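Local coordinates for possible transcriptional regulator, ArsR family protein (Rhodococcus sp. RHA1, PDB 3F6V), which probably binds DNA as a transcriptional regulator of the ArsR family, built as a dimer of winged helix-turn-helix subunits, at residues Leu52-Glu57 / Leu92-Glu97; Val64-Ser69 / Ala79-Ser84. All coordinates share one frame; numbering follows the deposited sequence. Where two conformers were deposited one is given.

Interaction 1: Leu52-Glu57 / Leu92-Glu97; sequences LEVAAE and LRVLTE
V54 meets V94 and L95 through one methyl group, its CG1, which serves both partners. A chi1 of 166° leaves CG1 beside the carbonyl carbon, and it is this methyl, not CG2, that meets helix 85-97, lying 3.7 Å from CG1 of V94. The second contact is looser, with CG1 of V54 4.1 Å from CD2 of L95. V94 directs the first bond of its side chain at the facing helix. L95 starts out to one side, and the end of its side chain, the CD2 methyl, comes back into the interface. Branched aliphatic residues suit this place. The backbones come closest at V54 CA and L95 CA, 6.9 Å apart, and a compact valine at 54 suits so near an approach, while leucine has the length to bring CD2 to V54. V54 also touches A98, and L95 continues onto L100 and V101, so the small patch merges with a larger apolar core. Beyond V54, E57 caps the next helix, its OE1 accepting from the backbone N of R60. This is helix-to-helix core packing of the winged helix-turn-helix fold of ArsR regulators, joining an N-terminal helix to the end of helix 85-97, the probable DNA-recognition helix.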
loop_
_atom_site.group_PDB
_atom_site.type_symbol
_atom_site.label_atom_id
_atom_site.label_comp_id
_atom_site.label_asym_id
_atom_site.label_seq_id
_atom_site.Cartn_x
_atom_site.Cartn_y
_atom_site.Cartn_z
ATOM N N LEU A 52 -1.341 5.136 -3.161
ATOM C CA LEU A 52 -0.665 4.060 -2.506
ATOM C C LEU A 52 -1.663 3.085 -1.890
ATOM O O LEU A 52 -1.507 1.896 -2.025
ATOM C CB LEU A 52 0.308 4.652 -1.479
ATOM C CG LEU A 52 1.042 3.629 -0.603
ATOM C CD1 LEU A 52 1.825 2.600 -1.361
ATOM C CD2 LEU A 52 1.987 4.425 0.253
ATOM N N GLU A 53 -2.705 3.584 -1.241
ATOM C CA GLU A 53 -3.739 2.704 -0.713
ATOM C C GLU A 53 -4.364 1.871 -1.845
ATOM O O GLU A 53 -4.531 0.669 -1.711
ATOM C CB GLU A 53 -4.793 3.525 0.022
ATOM C CG GLU A 53 -5.926 2.717 0.584
ATOM C CD GLU A 53 -6.957 3.574 1.313
ATOM O OE1 GLU A 53 -7.059 4.789 1.043
ATOM O OE2 GLU A 53 -7.692 2.989 2.137
ATOM N N VAL A 54 -4.709 2.517 -2.954
ATOM C CA VAL A 54 -5.335 1.787 -4.075
ATOM C C VAL A 54 -4.398 0.755 -4.688
ATOM O O VAL A 54 -4.773 -0.417 -4.928
ATOM C CB VAL A 54 -5.799 2.793 -5.157
ATOM C CG1 VAL A 54 -6.133 2.073 -6.486
ATOM C CG2 VAL A 54 -7.002 3.549 -4.619
ATOM N N ALA A 55 -3.178 1.176 -4.930
ATOM C CA ALA A 55 -2.221 0.298 -5.623
ATOM C C ALA A 55 -1.828 -0.909 -4.812
ATOM O O ALA A 55 -1.449 -1.939 -5.367
ATOM C CB ALA A 55 -0.975 1.047 -6.036
ATOM N N ALA A 56 -1.856 -0.778 -3.481
ATOM C CA ALA A 56 -1.328 -1.811 -2.619
ATOM C C ALA A 56 -2.199 -3.074 -2.554
ATOM O O ALA A 56 -1.744 -4.113 -2.069
ATOM C CB ALA A 56 -1.151 -1.258 -1.216
ATOM N N GLU A 57 -3.445 -3.021 -3.032
ATOM C CA GLU A 57 -4.288 -4.198 -3.054
ATOM C C GLU A 57 -3.543 -5.250 -3.942
ATOM O O GLU A 57 -3.059 -4.892 -5.009
ATOM C CB GLU A 57 -5.666 -3.805 -3.607
ATOM C CG GLU A 57 -6.768 -4.766 -3.306
ATOM C CD GLU A 57 -6.841 -5.969 -4.211
ATOM O OE1 GLU A 57 -6.171 -5.995 -5.251
ATOM O OE2 GLU A 57 -7.619 -6.896 -3.864
ATOM N N LEU A 92 -9.243 -2.518 -12.662
ATOM C CA LEU A 92 -8.684 -1.538 -13.612
ATOM C C LEU A 92 -9.398 -0.191 -13.561
ATOM O O LEU A 92 -8.747 0.851 -13.738
ATOM C CB LEU A 92 -8.643 -2.094 -15.043
ATOM C CG LEU A 92 -7.577 -3.209 -15.168
ATOM C CD1 LEU A 92 -7.882 -4.072 -16.426
ATOM C CD2 LEU A 92 -6.144 -2.683 -15.241
ATOM N N ARG A 93 -10.713 -0.191 -13.312
ATOM C CA ARG A 93 -11.477 1.053 -13.139
ATOM C C ARG A 93 -11.014 1.827 -11.894
ATOM O O ARG A 93 -10.903 3.058 -11.908
ATOM C CB ARG A 93 -12.975 0.748 -13.016
ATOM C CG ARG A 93 -13.862 1.978 -12.936
ATOM C CD ARG A 93 -15.341 1.616 -12.766
ATOM N NE ARG A 93 -16.136 2.748 -12.272
ATOM C CZ ARG A 93 -16.742 3.631 -13.063
ATOM N NH1 ARG A 93 -16.648 3.510 -14.383
ATOM N NH2 ARG A 93 -17.439 4.631 -12.538
ATOM N N VAL A 94 -10.761 1.078 -10.813
ATOM C CA VAL A 94 -10.263 1.710 -9.572
ATOM C C VAL A 94 -8.879 2.320 -9.835
ATOM O O VAL A 94 -8.591 3.482 -9.430
ATOM C CB VAL A 94 -10.262 0.714 -8.410
ATOM C CG1 VAL A 94 -9.691 1.365 -7.166
ATOM C CG2 VAL A 94 -11.700 0.301 -8.051
ATOM N N LEU A 95 -7.999 1.570 -10.507
ATOM C CA LEU A 95 -6.662 2.079 -10.795
ATOM C C LEU A 95 -6.775 3.320 -11.721
ATOM O O LEU A 95 -5.971 4.255 -11.642
ATOM C CB LEU A 95 -5.859 1.007 -11.509
ATOM C CG LEU A 95 -5.367 -0.071 -10.544
ATOM C CD1 LEU A 95 -4.849 -1.271 -11.370
ATOM C CD2 LEU A 95 -4.223 0.447 -9.702
ATOM N N THR A 96 -7.777 3.334 -12.618
ATOM C CA THR A 96 -7.961 4.454 -13.534
ATOM C C THR A 96 -8.380 5.699 -12.756
ATOM O O THR A 96 -7.821 6.799 -12.948
ATOM C CB THR A 96 -9.055 4.166 -14.584
ATOM O OG1 THR A 96 -8.624 3.089 -15.429
ATOM C CG2 THR A 96 -9.276 5.404 -15.458
ATOM N N GLU A 97 -9.304 5.513 -11.824
ATOM C CA GLU A 97 -9.787 6.617 -10.998
ATOM C C GLU A 97 -8.645 7.207 -10.163
ATOM O O GLU A 97 -8.577 8.424 -9.955
ATOM C CB GLU A 97 -10.938 6.145 -10.112
ATOM C CG GLU A 97 -11.740 7.262 -9.409
ATOM C CD GLU A 97 -12.471 8.219 -10.383
ATOM O OE1 GLU A 97 -12.368 8.051 -11.616
ATOM O OE2 GLU A 97 -13.142 9.155 -9.912
#

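Interaction 2: Val64-Ser69 / Ala79-Ser84; sequences VQLLTS and AHFPAS
L66 lays its CD2 methyl over the imidazole of H80, while its other methyl, CD1, reaches F81. CD2 of L66 stands 3.7 Å from the centroid of the H80 ring and only 11° off the ring normal, a CH-pi contact over the centre of one face. The same methyl is 3.7 Å from both NE2 and CD2 of H80. CD1 of L66 lies beside the root of that side chain, 3.8 Å from CB of H80, so the leucine fork follows the histidine from its first carbon out to its ring. CD1 of L66 also approaches the phenyl group of F81 obliquely, 3.8 Å from CE1.

H80 directs the first bond of its side chain at the facing segment, and a chi2 of 91° turns its imidazole across that bond, presenting a flat face to the methyl. F81 sets off to the side, and only the far part of its ring comes near. A leucine suits the centre because its two methyls can serve two rings at once. Histidine fits the more open side: it offers a flat surface to carbon while its ND1 makes a weak hydrogen bond to N76 O. Phenylalanine suits the more sheltered side, where its ring also packs on T59, R62 and L63.

Just past L66, T68 OG1 donates to Q65 O at 2.6 Å, in the carbonyl plane, and T68 N uses the same acceptor; L66 O receives Q72 NE2. The contact fastens the end of helix 58-66 to the surface loop joining helices 74-78 and 85-97, the two helices of the probable helix-turn-helix, with L77 of helix 74-78 against L66 and L114 of strand 109-114 against L67.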
loop_
_atom_site.group_PDB
_atom_site.type_symbol
_atom_site.label_atom_id
_atom_site.label_comp_id
_atom_site.label_asym_id
_atom_site.label_seq_id
_atom_site.Cartn_x
_atom_site.Cartn_y
_atom_site.Cartn_z
ATOM N N VAL A 64 -0.476 -3.817 -12.124
ATOM C CA VAL A 64 0.502 -2.783 -12.423
ATOM C C VAL A 64 1.804 -3.411 -12.963
ATOM O O VAL A 64 2.364 -2.907 -13.953
ATOM C CB VAL A 64 0.724 -1.880 -11.147
ATOM C CG1 VAL A 64 2.002 -1.082 -11.257
ATOM C CG2 VAL A 64 -0.502 -0.964 -10.961
ATOM N N GLN A 65 2.291 -4.487 -12.318
ATOM C CA GLN A 65 3.484 -5.187 -12.844
ATOM C C GLN A 65 3.277 -5.705 -14.251
ATOM O O GLN A 65 4.148 -5.498 -15.108
ATOM C CB GLN A 65 3.832 -6.343 -11.961
ATOM C CG GLN A 65 4.364 -5.884 -10.602
ATOM C CD GLN A 65 4.783 -7.055 -9.794
ATOM O OE1 GLN A 65 4.156 -8.136 -9.891
ATOM N NE2 GLN A 65 5.846 -6.889 -8.991
ATOM N N LEU A 66 2.135 -6.331 -14.497
ATOM C CA LEU A 66 1.868 -6.858 -15.826
ATOM C C LEU A 66 1.904 -5.768 -16.887
ATOM O O LEU A 66 2.417 -5.973 -18.008
ATOM C CB LEU A 66 0.556 -7.620 -15.847
ATOM C CG LEU A 66 0.544 -8.934 -15.105
ATOM C CD1 LEU A 66 -0.888 -9.408 -14.884
ATOM C CD2 LEU A 66 1.381 -10.028 -15.816
ATOM N N LEU A 67 1.367 -4.607 -16.589
ATOM C CA LEU A 67 1.316 -3.521 -17.539
ATOM C C LEU A 67 2.682 -2.913 -17.854
ATOM O O LEU A 67 2.793 -2.092 -18.789
ATOM C CB LEU A 67 0.312 -2.454 -17.046
ATOM C CG LEU A 67 -1.133 -2.898 -17.181
ATOM C CD1 LEU A 67 -2.002 -1.853 -16.428
ATOM C CD2 LEU A 67 -1.554 -2.980 -18.667
ATOM N N THR A 68 3.718 -3.285 -17.109
ATOM C CA THR A 68 5.057 -2.743 -17.433
ATOM C C THR A 68 5.593 -3.236 -18.770
ATOM O O THR A 68 6.486 -2.615 -19.314
ATOM C CB THR A 68 6.115 -3.015 -16.343
ATOM O OG1 THR A 68 6.276 -4.415 -16.156
ATOM C CG2 THR A 68 5.726 -2.320 -14.993
ATOM N N SER A 69 5.017 -4.327 -19.270
ATOM C CA SER A 69 5.409 -4.841 -20.572
ATOM C C SER A 69 4.616 -4.200 -21.729
ATOM O O SER A 69 4.784 -4.584 -22.900
ATOM C CB SER A 69 5.237 -6.357 -20.586
ATOM O OG SER A 69 3.920 -6.678 -20.978
ATOM N N ALA A 79 -6.459 -13.024 -17.858
ATOM C CA ALA A 79 -5.985 -14.416 -18.038
ATOM C C ALA A 79 -4.844 -14.813 -17.122
ATOM O O ALA A 79 -4.504 -15.979 -16.977
ATOM C CB ALA A 79 -5.585 -14.641 -19.493
ATOM N N HIS A 80 -4.246 -13.833 -16.464
ATOM C CA HIS A 80 -3.230 -14.112 -15.437
ATOM C C HIS A 80 -3.759 -14.405 -14.012
ATOM O O HIS A 80 -2.969 -14.623 -13.079
ATOM C CB HIS A 80 -2.282 -12.919 -15.347
ATOM C CG HIS A 80 -1.331 -12.808 -16.492
ATOM N ND1 HIS A 80 -1.619 -12.078 -17.625
ATOM C CD2 HIS A 80 -0.081 -13.302 -16.669
ATOM C CE1 HIS A 80 -0.591 -12.126 -18.454
ATOM N NE2 HIS A 80 0.349 -12.874 -17.906
ATOM N N PHE A 81 -5.075 -14.350 -13.829
ATOM C CA PHE A 81 -5.675 -14.512 -12.506
ATOM C C PHE A 81 -6.845 -15.496 -12.534
ATOM O O PHE A 81 -7.545 -15.579 -13.555
ATOM C CB PHE A 81 -6.241 -13.187 -12.002
ATOM C CG PHE A 81 -5.260 -12.069 -11.985
ATOM C CD1 PHE A 81 -5.091 -11.283 -13.121
ATOM C CD2 PHE A 81 -4.561 -11.744 -10.814
ATOM C CE1 PHE A 81 -4.198 -10.219 -13.126
ATOM C CE2 PHE A 81 -3.662 -10.679 -10.812
ATOM C CZ PHE A 81 -3.489 -9.923 -11.956
ATOM N N PRO A 82 -7.094 -16.190 -11.404
ATOM C CA PRO A 82 -8.349 -16.945 -11.266
ATOM C C PRO A 82 -9.634 -16.083 -11.319
ATOM O O PRO A 82 -10.704 -16.597 -11.658
ATOM C CB PRO A 82 -8.205 -17.660 -9.905
ATOM C CG PRO A 82 -7.085 -17.002 -9.187
ATOM C CD PRO A 82 -6.189 -16.403 -10.255
ATOM N N ALA A 83 -9.535 -14.794 -10.993
ATOM C CA ALA A 83 -10.697 -13.907 -10.990
ATOM C C ALA A 83 -11.247 -13.660 -12.399
ATOM O O ALA A 83 -10.516 -13.737 -13.380
ATOM C CB ALA A 83 -10.351 -12.586 -10.322
ATOM N N SER A 84 -12.532 -13.339 -12.473
ATOM C CA SER A 84 -13.214 -13.094 -13.749
ATOM C C SER A 84 -12.741 -11.839 -14.459
ATOM O O SER A 84 -12.127 -10.952 -13.841
ATOM C CB SER A 84 -14.717 -12.980 -13.506
ATOM O OG SER A 84 -15.021 -11.722 -12.947
#

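Overall arrangement
From the N terminus, the chain passes through helix 51-55, the first half of interaction 1, and goes directly into helix 58-66, whose end supplies the first half of interaction 2. Ten residues on, after strand 72-73 and helix 74-78, the loop at 79-84 closes interaction 2. Helix 85-97 then carries the chain back to close interaction 1, so the smaller loop is nested inside the larger. Interaction 1, buried, ties helix 51-55 to helix 85-97; interaction 2, at the surface, ties the end of helix 58-66 to the loop before helix 85-97. Their centres are 14 Å apart, and L95 CD2 joins the two by packing against V64 CG2 at 4.2 Å. Both touch the second subunit.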